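Probable transcriptional regulator (Pseudomonas aeruginosa, PDB 2ESN) probably regulates transcription as a LysR-family protein, with a probable DNA-binding N-terminal helix-turn-helix domain and a C-terminal domain expected to sense a small effector. Local coordinates at residues P234-A239 against R254-A259; A106-T111 against T207-D212; L14-D19 against A79-L84; A114-L119 against L132-A137. All blocks are in the same frame, centred on the assembly; numbering follows the deposited sequence.

In the fold
Along the chain contact 3 comes first, joining the DNA-binding part to helix 68-87, and contacts 2, 4 and 1 follow in the effector-binding domain. Contact 4 is nested inside the loop that contact 2 closes, and both use helix 109-126; contact 2 lies on strand 102-107 and contact 4 on its sheet neighbour 131-136. Contact 1 opens after contact 2 has closed. The centres of these three lie 12 to 15 Å apart and they touch one another; all reach the second subunit. Contact 3 is remote, its centre 35 to 49 Å from theirs, and meets the third subunit. This separation matches the LysR architecture, with DNA-binding and effector modules joined by a linker.

Contact 1: P234-A239 against R254-A259; sequences PTVLAA and RHAARA
Leu237 and Ala256 mark the closest backbone approach, with Leu237 CA and Ala256 CA 7.2 Å apart, where the first turn of helix 236-244 faces the first turn of helix 254-264. A small residue at this point lets the helices come close: Ala256 accounts for about half of the 90 Å² buried between the segments. Its CB points into the facing helix and rests against two branches of different residues. Leu237 CD2 approaches to 4.0 Å from Ala256 CB, and Val236 CG1 stands 4.2 Å from Ala256 CB. Those two methyls, Val236 CG1 and Leu237 CD2, are 5.1 Å apart, so the alanine methyl sits over the gap between them. The chi1 of Leu237, -62°, sets CG opposite the carbonyl carbon and carries CD2 nearer to Ala256 than the direction of CB alone would suggest. All three residues are buried, and the distances describe ordinary apolar contact without compression. The start of helix 236-244 is held by Asp109 rather than by its own N-cap residue, Thr235, whose side chain makes no capping bond: the carboxylate accepts from Val236 N and Leu237 N. Among its neighbours, the pair lies beside helix 109-126, where Ala256 also touches Tyr110, and against strand 202-206, where Val236 meets Val206; Leu237 packs on Leu237 of the second subunit, bringing this corner to the interface.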
loop_
_atom_site.group_PDB
_atom_site.type_symbol
_atom_site.label_atom_id
_atom_site.label_comp_id
_atom_site.label_asym_id
_atom_site.label_seq_id
_atom_site.Cartn_x
_atom_site.Cartn_y
_atom_site.Cartn_z
ATOM N N PRO C 234 12.243 11.185 -18.326
ATOM C CA PRO C 234 13.063 10.460 -17.368
ATOM C C PRO C 234 14.283 9.774 -18.008
ATOM O O PRO C 234 15.161 9.279 -17.277
ATOM C CB PRO C 234 12.064 9.398 -16.817
ATOM C CG PRO C 234 10.785 9.565 -17.582
ATOM C CD PRO C 234 11.034 10.428 -18.733
ATOM N N THR C 235 14.339 9.728 -19.345
ATOM C CA THR C 235 15.351 8.969 -20.114
ATOM C C THR C 235 16.379 9.934 -20.745
ATOM O O THR C 235 15.994 10.692 -21.646
ATOM C CB THR C 235 14.752 8.474 -21.468
ATOM O OG1 THR C 235 13.330 8.351 -21.467
ATOM C CG2 THR C 235 15.455 7.379 -22.094
ATOM N N VAL C 236 17.664 9.810 -20.387
ATOM C CA VAL C 236 18.799 10.471 -21.049
ATOM C C VAL C 236 18.955 10.032 -22.506
ATOM O O VAL C 236 19.175 10.863 -23.403
ATOM C CB VAL C 236 20.127 10.191 -20.310
ATOM C CG1 VAL C 236 21.258 11.119 -20.811
ATOM C CG2 VAL C 236 19.965 10.510 -18.931
ATOM N N LEU C 237 18.785 8.726 -22.776
ATOM C CA LEU C 237 19.110 8.257 -24.088
ATOM C C LEU C 237 18.065 8.708 -25.097
ATOM O O LEU C 237 18.436 9.149 -26.173
ATOM C CB LEU C 237 19.389 6.733 -24.121
ATOM C CG LEU C 237 20.559 6.157 -23.317
ATOM C CD1 LEU C 237 20.626 4.591 -23.560
ATOM C CD2 LEU C 237 21.904 6.850 -23.596
ATOM N N ALA C 238 16.783 8.640 -24.760
ATOM C CA ALA C 238 15.791 9.238 -25.643
ATOM C C ALA C 238 16.018 10.763 -25.757
ATOM O O ALA C 238 15.751 11.329 -26.803
ATOM C CB ALA C 238 14.379 8.926 -25.191
ATOM N N ALA C 239 16.457 11.394 -24.668
ATOM C CA ALA C 239 16.638 12.866 -24.640
ATOM C C ALA C 239 17.707 13.305 -25.633
ATOM O O ALA C 239 17.591 14.353 -26.265
ATOM C CB ALA C 239 17.053 13.318 -23.238
ATOM N N ARG C 254 28.413 13.120 -20.068
ATOM C CA ARG C 254 29.328 12.968 -21.202
ATOM C C ARG C 254 29.477 11.517 -21.723
ATOM O O ARG C 254 29.456 11.244 -22.940
ATOM C CB ARG C 254 30.673 13.634 -20.897
ATOM C CG ARG C 254 31.631 13.680 -22.133
ATOM C CD ARG C 254 33.018 14.161 -21.687
ATOM N NE ARG C 254 33.996 14.268 -22.798
ATOM C CZ ARG C 254 34.897 13.326 -23.189
ATOM N NH1 ARG C 254 35.722 13.567 -24.198
ATOM N NH2 ARG C 254 34.977 12.118 -22.628
ATOM N N HIS C 255 29.541 10.560 -20.811
ATOM C CA HIS C 255 29.654 9.182 -21.217
ATOM C C HIS C 255 28.499 8.827 -22.129
ATOM O O HIS C 255 28.711 8.148 -23.104
ATOM C CB HIS C 255 29.597 8.276 -19.961
ATOM C CG HIS C 255 29.903 6.818 -20.232
ATOM N ND1 HIS C 255 31.103 6.389 -20.773
ATOM C CD2 HIS C 255 29.185 5.697 -19.978
ATOM C CE1 HIS C 255 31.098 5.071 -20.853
ATOM N NE2 HIS C 255 29.938 4.630 -20.391
ATOM N N ALA C 256 27.264 9.269 -21.813
ATOM C CA ALA C 256 26.105 8.946 -22.678
ATOM C C ALA C 256 26.059 9.758 -24.009
ATOM O O ALA C 256 25.757 9.229 -25.116
ATOM C CB ALA C 256 24.780 9.073 -21.884
ATOM N N ALA C 257 26.334 11.049 -23.904
ATOM C CA ALA C 257 26.296 11.912 -25.054
ATOM C C ALA C 257 27.357 11.453 -26.071
ATOM O O ALA C 257 27.086 11.407 -27.292
ATOM C CB ALA C 257 26.558 13.409 -24.607
ATOM N N ARG C 258 28.561 11.129 -25.595
ATOM C CA ARG C 258 29.578 10.538 -26.516
ATOM C C ARG C 258 29.148 9.272 -27.213
ATOM O O ARG C 258 29.436 9.122 -28.373
ATOM C CB ARG C 258 30.872 10.234 -25.796
ATOM C CG ARG C 258 31.618 11.461 -25.382
ATOM C CD ARG C 258 32.909 11.078 -24.646
ATOM N NE ARG C 258 34.026 11.409 -25.521
ATOM C CZ ARG C 258 34.531 10.615 -26.473
ATOM N NH1 ARG C 258 35.535 11.064 -27.221
ATOM N NH2 ARG C 258 34.058 9.371 -26.670
ATOM N N ALA C 259 28.475 8.361 -26.515
ATOM C CA ALA C 259 27.953 7.125 -27.140
ATOM C C ALA C 259 26.881 7.370 -28.219
ATOM O O ALA C 259 26.660 6.570 -29.157
ATOM C CB ALA C 259 27.383 6.225 -26.052
#

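Contact 2: A106-T111 against T207-D212; sequences AATDYT and TPWNED
Thr108 carries this contact through one methyl, CG2, which sits against both Pro208 and Trp209. The packing is tight here: Thr108 CG2 comes within 3.4 Å of Trp209 CZ2 and within 3.6 Å of Pro208 CB. The methyl meets the six-membered ring of the indole obliquely, nearest CZ2, and the two side chains cross at about a right angle. Pro208 CB, next to that methyl, lies on one face of the indole, 3.8 Å above the plane and offset toward the rim. A chi1 of 59° sets Thr108 CG2 opposite the carbonyl carbon and beside the backbone N, which turns the methyl to the proline and the indole. At this N-cap position Thr108 N donates to Thr111 OG1 at 2.9 Å, nearly straight (176°). Trp209 sits in the type I turn 207-210, and its backbone N donates to the syn lone pair of Glu211 OE2, from the residue following the turn, over a bent path of 138°. The looser side is hydrated. A water in the plane of the indole accepts from Trp209 NE1 at 2.9 Å and donates to Ala107 O at 3.1 Å, bridging a distance the residues do not span directly. The position, at the N-terminus of helix 109-126, is consistent with the effector-site region of LysR relatives. The contact joins strand 102-107 and the start of helix 109-126 to the loop between strand 202-206 and helix 215-221, beside Asn136 of the second subunit, whose N binds Asn210 OD1.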
loop_
_atom_site.group_PDB
_atom_site.type_symbol
_atom_site.label_atom_id
_atom_site.label_comp_id
_atom_site.label_asym_id
_atom_site.label_seq_id
_atom_site.Cartn_x
_atom_site.Cartn_y
_atom_site.Cartn_z
ATOM N N ALA C 106 17.845 -1.092 -8.510
ATOM C CA ALA C 106 16.970 0.044 -8.726
ATOM C C ALA C 106 17.833 0.908 -9.545
ATOM O O ALA C 106 19.012 1.086 -9.244
ATOM C CB ALA C 106 16.700 0.768 -7.427
ATOM N N ALA C 107 17.280 1.454 -10.613
ATOM C CA ALA C 107 18.203 2.027 -11.638
ATOM C C ALA C 107 17.483 3.039 -12.462
ATOM O O ALA C 107 16.236 3.164 -12.333
ATOM C CB ALA C 107 18.723 0.913 -12.544
ATOM N N THR C 108 18.252 3.761 -13.288
ATOM C CA THR C 108 17.629 4.580 -14.318
ATOM C C THR C 108 18.072 4.080 -15.724
ATOM O O THR C 108 18.906 3.192 -15.802
ATOM C CB THR C 108 18.019 6.047 -14.145
ATOM O OG1 THR C 108 19.435 6.163 -14.217
ATOM C CG2 THR C 108 17.511 6.585 -12.802
ATOM N N ASP C 109 17.550 4.663 -16.812
ATOM C CA ASP C 109 18.107 4.334 -18.107
ATOM C C ASP C 109 19.597 4.715 -18.143
ATOM O O ASP C 109 20.395 3.973 -18.650
ATOM C CB ASP C 109 17.283 4.930 -19.262
ATOM C CG ASP C 109 17.737 6.314 -19.649
ATOM O OD1 ASP C 109 17.966 7.126 -18.718
ATOM O OD2 ASP C 109 17.914 6.546 -20.863
ATOM N N TYR C 110 19.997 5.826 -17.552
ATOM C CA TYR C 110 21.412 6.183 -17.615
ATOM C C TYR C 110 22.314 5.193 -16.898
ATOM O O TYR C 110 23.326 4.809 -17.425
ATOM C CB TYR C 110 21.709 7.630 -17.173
ATOM C CG TYR C 110 23.177 7.878 -17.211
ATOM C CD1 TYR C 110 23.874 7.706 -18.370
ATOM C CD2 TYR C 110 23.876 8.276 -16.080
ATOM C CE1 TYR C 110 25.245 7.899 -18.458
ATOM C CE2 TYR C 110 25.258 8.485 -16.155
ATOM C CZ TYR C 110 25.929 8.253 -17.351
ATOM O OH TYR C 110 27.316 8.375 -17.471
ATOM N N THR C 111 21.962 4.776 -15.695
ATOM C CA THR C 111 22.838 3.938 -14.910
ATOM C C THR C 111 22.788 2.493 -15.458
ATOM O O THR C 111 23.767 1.772 -15.410
ATOM C CB THR C 111 22.515 4.022 -13.364
ATOM O OG1 THR C 111 21.124 3.744 -13.132
ATOM C CG2 THR C 111 22.891 5.403 -12.743
ATOM N N THR C 207 14.530 14.066 -15.820
ATOM C CA THR C 207 13.994 13.991 -14.468
ATOM C C THR C 207 13.652 12.512 -14.215
ATOM O O THR C 207 12.526 12.113 -14.437
ATOM C CB THR C 207 12.715 14.829 -14.364
ATOM O OG1 THR C 207 11.862 14.519 -15.457
ATOM C CG2 THR C 207 13.028 16.264 -14.495
ATOM N N PRO C 208 14.627 11.708 -13.799
ATOM C CA PRO C 208 14.506 10.250 -13.778
ATOM C C PRO C 208 13.502 9.770 -12.741
ATOM O O PRO C 208 12.937 8.705 -12.895
ATOM C CB PRO C 208 15.892 9.767 -13.367
ATOM C CG PRO C 208 16.802 10.947 -13.516
ATOM C CD PRO C 208 15.938 12.150 -13.271
ATOM N N TRP C 209 13.201 10.581 -11.738
ATOM C CA TRP C 209 12.203 10.169 -10.753
ATOM C C TRP C 209 11.034 11.114 -10.830
ATOM O O TRP C 209 10.381 11.421 -9.816
ATOM C CB TRP C 209 12.841 10.108 -9.346
ATOM C CG TRP C 209 13.875 9.000 -9.323
ATOM C CD1 TRP C 209 13.630 7.663 -9.257
ATOM C CD2 TRP C 209 15.284 9.142 -9.447
ATOM N NE1 TRP C 209 14.815 6.964 -9.291
ATOM C CE2 TRP C 209 15.844 7.844 -9.424
ATOM C CE3 TRP C 209 16.143 10.245 -9.573
ATOM C CZ2 TRP C 209 17.236 7.606 -9.529
ATOM C CZ3 TRP C 209 17.534 10.010 -9.691
ATOM C CH2 TRP C 209 18.053 8.699 -9.670
ATOM N N ASN C 210 10.784 11.619 -12.025
ATOM C CA ASN C 210 9.667 12.523 -12.229
ATOM C C ASN C 210 9.630 13.811 -11.396
ATOM O O ASN C 210 8.546 14.387 -11.220
ATOM C CB ASN C 210 8.387 11.794 -11.882
ATOM C CG ASN C 210 8.175 10.571 -12.719
ATOM O OD1 ASN C 210 8.503 10.542 -13.913
ATOM N ND2 ASN C 210 7.614 9.537 -12.098
ATOM N N GLU C 211 10.776 14.242 -10.889
ATOM C CA GLU C 211 10.890 15.479 -10.132
ATOM C C GLU C 211 10.501 16.711 -10.937
ATOM O O GLU C 211 10.443 16.648 -12.187
ATOM C CB GLU C 211 12.279 15.585 -9.531
ATOM C CG GLU C 211 13.498 15.476 -10.473
ATOM C CD GLU C 211 13.930 14.029 -10.808
ATOM O OE1 GLU C 211 15.044 13.603 -10.467
ATOM O OE2 GLU C 211 13.167 13.320 -11.422
ATOM N N ASP C 212 10.175 17.818 -10.240
ATOM C CA ASP C 212 9.699 19.036 -10.925
ATOM C C ASP C 212 10.831 19.930 -11.456
ATOM O O ASP C 212 10.584 20.954 -12.062
ATOM C CB ASP C 212 8.674 19.841 -10.081
ATOM C CG ASP C 212 7.228 19.295 -10.188
ATOM O OD1 ASP C 212 6.940 18.442 -11.039
ATOM O OD2 ASP C 212 6.355 19.781 -9.468
HETATM O O HOH W 1 15.579 4.129 -9.428
#

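Contact 3: L14-D19 against A79-L84; sequences LLLVFD and AALRAL
The Asp19 carboxylate is the flat group that meets Leu81, and one of its faces is covered by Leu81 CD1. The methyl stands almost directly above the carboxylate carbon, 3.6 Å from Leu81 CD1 to Asp19 CG and about 3.5 Å from the plane, with Asp19 OD1 and OD2 at 3.7 and 4.0 Å from the same CD1. The polar rim has a different partner: OD1 forms a salt bridge with Arg23 NE, one turn further along the helix, which probably offsets the charge, while Leu81 CD1 packs over a face of the carboxylate. Asp19 CG is anti to its backbone N (chi1 -178°), which directs the group at the opposing helix, and the two side chains approach from opposite directions. Leu16 comes in obliquely to the same leucine. Leu16 CD2 touches Leu81 CD1 at 3.7 Å and Leu81 CD2 at 3.9 Å, so it spans both branches of the fork. Leu81 therefore contributes most of the contact, lodged between residues one helical turn apart. The helix axes are 11.4 Å apart at closest and run at 113° to one another, a steep crossing bridged by side chains. It joins helix 15-24 of the winged helix-turn-helix domain to the long helix 68-87, the linker helix of LysR proteins; at the interface with the third subunit, Leu15 packs on Leu84 and Leu16 on Leu12 of that chain.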
loop_
_atom_site.group_PDB
_atom_site.type_symbol
_atom_site.label_atom_id
_atom_site.label_comp_id
_atom_site.label_asym_id
_atom_site.label_seq_id
_atom_site.Cartn_x
_atom_site.Cartn_y
_atom_site.Cartn_z
ATOM N N LEU C 14 10.263 -36.908 6.846
ATOM C CA LEU C 14 9.808 -38.001 5.956
ATOM C C LEU C 14 9.205 -37.499 4.681
ATOM O O LEU C 14 9.017 -38.274 3.755
ATOM C CB LEU C 14 8.739 -38.823 6.623
ATOM C CG LEU C 14 9.120 -39.615 7.897
ATOM C CD1 LEU C 14 7.864 -40.283 8.464
ATOM C CD2 LEU C 14 10.252 -40.640 7.650
ATOM N N LEU C 15 8.849 -36.217 4.630
ATOM C CA LEU C 15 8.265 -35.648 3.388
ATOM C C LEU C 15 9.303 -35.393 2.312
ATOM O O LEU C 15 8.946 -35.275 1.137
ATOM C CB LEU C 15 7.484 -34.363 3.641
ATOM C CG LEU C 15 6.187 -34.578 4.399
ATOM C CD1 LEU C 15 5.617 -33.238 4.733
ATOM C CD2 LEU C 15 5.161 -35.439 3.638
ATOM N N LEU C 16 10.571 -35.266 2.672
ATOM C CA LEU C 16 11.605 -35.215 1.602
ATOM C C LEU C 16 11.760 -36.546 0.926
ATOM O O LEU C 16 12.267 -36.570 -0.200
ATOM C CB LEU C 16 13.013 -34.886 2.108
ATOM C CG LEU C 16 13.037 -33.571 2.855
ATOM C CD1 LEU C 16 14.317 -33.577 3.601
ATOM C CD2 LEU C 16 12.985 -32.503 1.777
ATOM N N VAL C 17 11.449 -37.648 1.652
ATOM C CA VAL C 17 11.549 -39.023 1.100
ATOM C C VAL C 17 10.372 -39.211 0.160
ATOM O O VAL C 17 10.519 -39.638 -0.996
ATOM C CB VAL C 17 11.571 -40.109 2.268
ATOM C CG1 VAL C 17 11.450 -41.475 1.730
ATOM C CG2 VAL C 17 12.859 -40.011 3.075
ATOM N N PHE C 18 9.185 -38.833 0.633
ATOM C CA PHE C 18 8.012 -38.774 -0.210
ATOM C C PHE C 18 8.288 -38.008 -1.522
ATOM O O PHE C 18 7.958 -38.490 -2.594
ATOM C CB PHE C 18 6.815 -38.119 0.473
ATOM C CG PHE C 18 5.559 -38.152 -0.371
ATOM C CD1 PHE C 18 5.198 -37.085 -1.157
ATOM C CD2 PHE C 18 4.752 -39.300 -0.421
ATOM C CE1 PHE C 18 4.009 -37.133 -1.976
ATOM C CE2 PHE C 18 3.556 -39.338 -1.227
ATOM C CZ PHE C 18 3.212 -38.239 -1.988
ATOM N N ASP C 19 8.788 -36.783 -1.406
ATOM C CA ASP C 19 8.996 -35.940 -2.564
ATOM C C ASP C 19 10.056 -36.539 -3.575
ATOM O O ASP C 19 9.819 -36.551 -4.780
ATOM C CB ASP C 19 9.445 -34.568 -2.094
ATOM C CG ASP C 19 9.650 -33.573 -3.268
ATOM O OD1 ASP C 19 10.808 -33.291 -3.624
ATOM O OD2 ASP C 19 8.649 -33.068 -3.798
ATOM N N ALA C 79 5.113 -27.814 -3.561
ATOM C CA ALA C 79 4.961 -26.376 -3.361
ATOM C C ALA C 79 5.661 -25.939 -2.037
ATOM O O ALA C 79 6.440 -24.965 -1.985
ATOM C CB ALA C 79 3.481 -26.035 -3.343
ATOM N N ALA C 80 5.455 -26.742 -0.995
ATOM C CA ALA C 80 5.955 -26.429 0.329
ATOM C C ALA C 80 7.488 -26.399 0.298
ATOM O O ALA C 80 8.147 -25.413 0.759
ATOM C CB ALA C 80 5.385 -27.484 1.326
ATOM N N LEU C 81 8.062 -27.429 -0.315
ATOM C CA LEU C 81 9.530 -27.547 -0.422
ATOM C C LEU C 81 10.110 -26.429 -1.298
ATOM O O LEU C 81 11.224 -25.937 -1.056
ATOM C CB LEU C 81 9.917 -28.891 -0.991
ATOM C CG LEU C 81 9.696 -30.061 -0.029
ATOM C CD1 LEU C 81 10.296 -31.337 -0.549
ATOM C CD2 LEU C 81 10.271 -29.736 1.337
ATOM N N ARG C 82 9.348 -26.029 -2.319
ATOM C CA ARG C 82 9.820 -24.933 -3.164
ATOM C C ARG C 82 9.873 -23.646 -2.364
ATOM O O ARG C 82 10.864 -22.953 -2.416
ATOM C CB ARG C 82 8.925 -24.747 -4.378
ATOM C CG ARG C 82 9.476 -23.711 -5.362
ATOM C CD ARG C 82 8.538 -23.634 -6.589
ATOM N NE ARG C 82 7.143 -23.288 -6.254
ATOM C CZ ARG C 82 6.091 -24.099 -6.441
ATOM N NH1 ARG C 82 4.857 -23.663 -6.115
ATOM N NH2 ARG C 82 6.265 -25.334 -6.956
ATOM N N ALA C 83 8.830 -23.361 -1.597
ATOM C CA ALA C 83 8.816 -22.135 -0.748
ATOM C C ALA C 83 9.970 -22.135 0.278
ATOM O O ALA C 83 10.695 -21.128 0.437
ATOM C CB ALA C 83 7.468 -21.962 -0.076
ATOM N N LEU C 84 10.165 -23.267 0.945
ATOM C CA LEU C 84 11.289 -23.401 1.864
ATOM C C LEU C 84 12.631 -23.166 1.235
ATOM O O LEU C 84 13.475 -22.434 1.796
ATOM C CB LEU C 84 11.337 -24.791 2.484
ATOM C CG LEU C 84 10.470 -24.990 3.697
ATOM C CD1 LEU C 84 10.787 -26.408 4.245
ATOM C CD2 LEU C 84 10.752 -23.841 4.740
#

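Contact 4: A114-L119 against L132-A137; sequences ALLPPL and LRLVNA
Leu116, Leu119, Leu132 and Leu134 make an all-apolar contact, and each of the four is buried. Leu132 CD2 is shared: it lies 3.6 Å from Leu119 CD1 and 3.7 Å from Leu116 CD2. Leu119 crosses Leu132 at about a right angle, whereas Leu116 and Leu132 lie alongside each other, pointing in opposite senses. The second apolar pairing is tip to tip, with Leu116 CD1 3.9 Å from Leu134 CD2. A chi1 of -71°, which leaves CG opposite the carbonyl carbon, lets Leu116 spread its two branches toward two different leucines of the strand. In backbone terms the helix runs almost antiparallel to the strand (171°) with the axes 11.7 Å apart, and Pro117 and Pro118 kink it where their nitrogens cannot bond to the preceding turn. This is the packing of a beta-alpha-beta crossover: helix 109-126 leaves strand 102-107 and returns to strand 131-136, its neighbour in the sheet. Beyond the four leucines, Leu132 also leans on Phe105 and Met120, and Leu132 and Arg133 pair in a parallel ladder with a strand of the second subunit, so the sheet continues across that interface.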
loop_
_atom_site.group_PDB
_atom_site.type_symbol
_atom_site.label_atom_id
_atom_site.label_comp_id
_atom_site.label_asym_id
_atom_site.label_seq_id
_atom_site.Cartn_x
_atom_site.Cartn_y
_atom_site.Cartn_z
ATOM N N ALA C 114 25.223 2.722 -18.246
ATOM C CA ALA C 114 26.637 2.892 -17.857
ATOM C C ALA C 114 27.247 1.578 -17.263
ATOM O O ALA C 114 28.389 1.199 -17.570
ATOM C CB ALA C 114 26.849 4.130 -16.931
ATOM N N LEU C 115 26.449 0.891 -16.464
ATOM C CA LEU C 115 26.840 -0.313 -15.757
ATOM C C LEU C 115 26.691 -1.605 -16.555
ATOM O O LEU C 115 27.592 -2.390 -16.588
ATOM C CB LEU C 115 26.026 -0.455 -14.516
ATOM C CG LEU C 115 26.505 -1.296 -13.280
ATOM C CD1 LEU C 115 25.452 -2.212 -12.718
ATOM C CD2 LEU C 115 27.960 -1.800 -13.171
ATOM N N LEU C 116 25.552 -1.850 -17.165
ATOM C CA LEU C 116 25.298 -3.204 -17.686
ATOM C C LEU C 116 26.234 -3.701 -18.794
ATOM O O LEU C 116 26.593 -4.892 -18.770
ATOM C CB LEU C 116 23.836 -3.361 -18.130
ATOM C CG LEU C 116 22.770 -3.409 -17.008
ATOM C CD1 LEU C 116 21.366 -3.830 -17.573
ATOM C CD2 LEU C 116 23.162 -4.346 -15.949
ATOM N N PRO C 117 26.565 -2.853 -19.811
ATOM C CA PRO C 117 27.455 -3.350 -20.884
ATOM C C PRO C 117 28.778 -3.924 -20.387
ATOM O O PRO C 117 29.074 -5.073 -20.730
ATOM C CB PRO C 117 27.629 -2.101 -21.801
ATOM C CG PRO C 117 26.118 -1.413 -21.645
ATOM C CD PRO C 117 26.034 -1.493 -20.135
ATOM N N PRO C 118 29.560 -3.157 -19.597
ATOM C CA PRO C 118 30.803 -3.762 -19.136
ATOM C C PRO C 118 30.633 -4.833 -18.043
ATOM O O PRO C 118 31.444 -5.766 -17.968
ATOM C CB PRO C 118 31.626 -2.568 -18.620
ATOM C CG PRO C 118 30.612 -1.528 -18.161
ATOM C CD PRO C 118 29.403 -1.750 -19.130
ATOM N N LEU C 119 29.618 -4.689 -17.202
ATOM C CA LEU C 119 29.395 -5.652 -16.121
ATOM C C LEU C 119 29.031 -6.992 -16.736
ATOM O O LEU C 119 29.631 -7.987 -16.398
ATOM C CB LEU C 119 28.224 -5.223 -15.231
ATOM C CG LEU C 119 28.171 -5.650 -13.747
ATOM C CD1 LEU C 119 26.723 -5.934 -13.185
ATOM C CD2 LEU C 119 29.288 -6.506 -13.063
ATOM N N LEU C 132 20.490 -10.614 -13.762
ATOM C CA LEU C 132 20.215 -9.270 -13.193
ATOM C C LEU C 132 18.825 -8.811 -13.534
ATOM O O LEU C 132 18.300 -9.107 -14.632
ATOM C CB LEU C 132 21.255 -8.220 -13.633
ATOM C CG LEU C 132 22.435 -7.971 -12.700
ATOM C CD1 LEU C 132 23.405 -9.145 -12.652
ATOM C CD2 LEU C 132 23.206 -6.700 -13.071
ATOM N N ARG C 133 18.196 -8.166 -12.555
ATOM C CA ARG C 133 16.856 -7.542 -12.739
ATOM C C ARG C 133 16.935 -6.045 -12.360
ATOM O O ARG C 133 17.306 -5.661 -11.225
ATOM C CB ARG C 133 15.798 -8.254 -11.920
ATOM C CG ARG C 133 14.390 -8.075 -12.446
ATOM C CD ARG C 133 13.540 -7.622 -11.325
ATOM N NE ARG C 133 12.152 -8.055 -11.396
ATOM C CZ ARG C 133 11.205 -7.627 -12.224
ATOM N NH1 ARG C 133 11.425 -6.726 -13.203
ATOM N NH2 ARG C 133 9.987 -8.163 -12.082
ATOM N N LEU C 134 16.696 -5.197 -13.343
ATOM C CA LEU C 134 16.731 -3.736 -13.068
ATOM C C LEU C 134 15.316 -3.209 -13.080
ATOM O O LEU C 134 14.576 -3.576 -13.931
ATOM C CB LEU C 134 17.548 -2.970 -14.076
ATOM C CG LEU C 134 19.003 -2.797 -13.730
ATOM C CD1 LEU C 134 19.675 -4.170 -13.718
ATOM C CD2 LEU C 134 19.564 -1.836 -14.803
ATOM N N VAL C 135 14.967 -2.379 -12.103
ATOM C CA VAL C 135 13.603 -1.884 -11.949
ATOM C C VAL C 135 13.636 -0.374 -11.902
ATOM O O VAL C 135 14.616 0.228 -11.411
ATOM C CB VAL C 135 12.895 -2.473 -10.645
ATOM C CG1 VAL C 135 12.802 -3.982 -10.722
ATOM C CG2 VAL C 135 13.607 -2.065 -9.343
ATOM N N ASN C 136 12.582 0.257 -12.422
ATOM C CA ASN C 136 12.399 1.710 -12.230
ATOM C C ASN C 136 11.834 1.893 -10.826
ATOM O O ASN C 136 10.724 1.485 -10.571
ATOM C CB ASN C 136 11.343 2.284 -13.213
ATOM C CG ASN C 136 11.852 2.396 -14.661
ATOM O OD1 ASN C 136 13.045 2.675 -14.929
ATOM N ND2 ASN C 136 10.927 2.180 -15.609
ATOM N N ALA C 137 12.601 2.421 -9.902
ATOM C CA ALA C 137 12.065 2.664 -8.583
ATOM C C ALA C 137 11.472 4.090 -8.476
ATOM O O ALA C 137 11.901 5.011 -9.211
ATOM C CB ALA C 137 13.169 2.488 -7.551
#